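Outer membrane protein assembly factor BamA (Haemophilus ducreyi, PDB 4K3C) probably assembles and inserts beta-barrel proteins into the outer membrane as part of the Bam complex, here as its barrel and last two POTRA domains. Local coordinates at residues 407-412 / 421-426. Residues are numbered along the deposited sequence; the frame is centred on the assembly and turned at random.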
loop_
_atom_site.group_PDB
_atom_site.type_symbol
_atom_site.label_atom_id
_atom_site.label_comp_id
_atom_site.label_asym_id
_atom_site.label_seq_id
_atom_site.Cartn_x
_atom_site.Cartn_y
_atom_site.Cartn_z
ATOM N N GLY A 407 18.191 -19.649 9.248
ATOM C CA GLY A 407 19.158 -19.351 8.205
ATOM C C GLY A 407 20.530 -19.878 8.574
ATOM O O GLY A 407 20.670 -20.548 9.595
ATOM N N PRO A 408 21.556 -19.563 7.761
ATOM C CA PRO A 408 22.915 -20.026 8.081
ATOM C C PRO A 408 23.407 -19.533 9.444
ATOM O O PRO A 408 23.115 -18.410 9.860
ATOM C CB PRO A 408 23.773 -19.444 6.951
ATOM C CG PRO A 408 22.808 -19.177 5.828
ATOM C CD PRO A 408 21.505 -18.809 6.495
ATOM N N LYS A 409 24.150 -20.395 10.134
ATOM C CA LYS A 409 24.675 -20.099 11.461
ATOM C C LYS A 409 26.044 -19.417 11.421
ATOM O O LYS A 409 26.836 -19.625 10.497
ATOM C CB LYS A 409 24.744 -21.389 12.282
ATOM C CG LYS A 409 23.379 -22.046 12.496
ATOM C CD LYS A 409 22.332 -21.034 12.975
ATOM C CE LYS A 409 20.937 -21.641 13.108
ATOM N NZ LYS A 409 20.875 -22.774 14.087
ATOM N N ALA A 410 26.320 -18.603 12.432
ATOM C CA ALA A 410 27.612 -17.934 12.551
ATOM C C ALA A 410 28.711 -18.917 12.937
ATOM O O ALA A 410 28.443 -19.945 13.539
ATOM C CB ALA A 410 27.527 -16.816 13.583
ATOM N N ILE A 411 29.951 -18.597 12.588
ATOM C CA ILE A 411 31.104 -19.371 13.051
ATOM C C ILE A 411 32.199 -18.417 13.522
ATOM O O ILE A 411 32.964 -17.875 12.714
ATOM C CB ILE A 411 31.676 -20.284 11.951
ATOM C CG1 ILE A 411 30.586 -21.198 11.395
ATOM C CG2 ILE A 411 32.857 -21.101 12.487
ATOM C CD1 ILE A 411 31.013 -21.925 10.145
ATOM N N TYR A 412 32.269 -18.218 14.832
ATOM C CA TYR A 412 33.180 -17.232 15.401
ATOM C C TYR A 412 34.605 -17.745 15.560
ATOM O O TYR A 412 34.906 -18.900 15.252
ATOM C CB TYR A 412 32.651 -16.734 16.741
ATOM C CG TYR A 412 31.259 -16.158 16.655
ATOM C CD1 TYR A 412 30.991 -15.068 15.852
ATOM C CD2 TYR A 412 30.221 -16.699 17.387
ATOM C CE1 TYR A 412 29.727 -14.541 15.766
ATOM C CE2 TYR A 412 28.959 -16.179 17.317
ATOM C CZ TYR A 412 28.711 -15.100 16.503
ATOM O OH TYR A 412 27.435 -14.581 16.442
ATOM N N PRO A 421 31.515 -23.010 15.940
ATOM C CA PRO A 421 30.168 -22.996 15.351
ATOM C C PRO A 421 29.146 -22.522 16.371
ATOM O O PRO A 421 29.124 -23.014 17.493
ATOM C CB PRO A 421 29.923 -24.464 14.993
ATOM C CG PRO A 421 31.298 -25.078 14.938
ATOM C CD PRO A 421 32.097 -24.363 15.967
ATOM N N SER A 422 28.317 -21.564 15.984
ATOM C CA SER A 422 27.398 -20.925 16.910
ATOM C C SER A 422 25.955 -21.274 16.562
ATOM O O SER A 422 25.684 -21.878 15.520
ATOM C CB SER A 422 27.602 -19.405 16.876
ATOM O OG SER A 422 26.807 -18.740 17.844
ATOM N N GLN A 423 25.037 -20.892 17.444
ATOM C CA GLN A 423 23.618 -21.089 17.190
ATOM C C GLN A 423 23.037 -19.844 16.531
ATOM O O GLN A 423 22.039 -19.922 15.815
ATOM C CB GLN A 423 22.870 -21.406 18.487
ATOM C CG GLN A 423 21.720 -22.407 18.325
ATOM C CD GLN A 423 22.191 -23.790 17.875
ATOM O OE1 GLN A 423 22.393 -24.034 16.680
ATOM N NE2 GLN A 423 22.356 -24.703 18.832
ATOM N N ASP A 424 23.673 -18.704 16.787
ATOM C CA ASP A 424 23.312 -17.434 16.168
ATOM C C ASP A 424 23.067 -17.540 14.666
ATOM O O ASP A 424 23.879 -18.109 13.929
ATOM C CB ASP A 424 24.445 -16.436 16.375
ATOM C CG ASP A 424 24.697 -16.141 17.824
ATOM O OD1 ASP A 424 24.270 -16.970 18.653
ATOM O OD2 ASP A 424 25.319 -15.088 18.122
ATOM N N VAL A 425 21.962 -16.963 14.207
ATOM C CA VAL A 425 21.698 -16.892 12.779
ATOM C C VAL A 425 22.424 -15.711 12.150
ATOM O O VAL A 425 22.147 -14.557 12.460
ATOM C CB VAL A 425 20.198 -16.779 12.509
ATOM C CG1 VAL A 425 19.928 -16.285 11.094
ATOM C CG2 VAL A 425 19.545 -18.127 12.740
ATOM N N ILE A 426 23.364 -16.006 11.265
ATOM C CA ILE A 426 24.120 -14.969 10.569
ATOM C C ILE A 426 23.406 -14.536 9.266
ATOM O O ILE A 426 23.632 -13.441 8.766
ATOM C CB ILE A 426 25.588 -15.439 10.336
ATOM C CG1 ILE A 426 26.581 -14.349 10.728
ATOM C CG2 ILE A 426 25.815 -16.004 8.926
ATOM C CD1 ILE A 426 26.137 -12.947 10.378
#
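The ring of Tyr412 meets Asp424 at its edge: OD2 of Asp424 lies near the ring plane and takes a hydrogen bond from Tyr412 OH at 2.7 Å. Ring and carboxylate stand almost upright to each other, their planes 81° apart, and the hydroxyl comes to OD2 from above the carboxylate plane. Ser422 OG lies obliquely to the same ring, with Ser422 CB 3.5 Å from Tyr412 CE2. Placed anti to the backbone N (chi1 -175°), Ser422 OG gives a weak hydrogen bond to Asp424 OD1. Asp424 OD2 has a second donor in the backbone N of Ala239, so two donors meet on this one oxygen.

The backbone that carries these side chains is a small antiparallel beta hairpin (strands 409-412 and 420-422) in the long loop between barrel strands 366-378 and 430-440 of the Omp85 domain. Its pairing is interrupted by a beta bulge: Ile411 pairs with Pro421 and Lys409 with Val425, both non-hydrogen-bonded, the second with diverging side chains, a shift of two residues taken up where the chain turns a corner at Gln423 and Asp424. Ala410 uses both backbone polar atoms, its O receiving Ser422 N at 2.9 Å and its N giving to Asp424 O. Two residues on from Asp424, Ile426 N bonds to Pro408 O at 2.8 Å.

Lys409 leads away from 421-426 overall, although its CB touches Ser422 O. The bend at chi2 (-48°) brings CD and CE beside Gln423 O, and that at chi4 turns Lys409 NZ to a weak bond with Gln423 OE1 (3.3 Å). Ala410 CB packs against Ile426 CG1 at 3.9 Å, and Ile426 also touches Arg282 of helix 280-288.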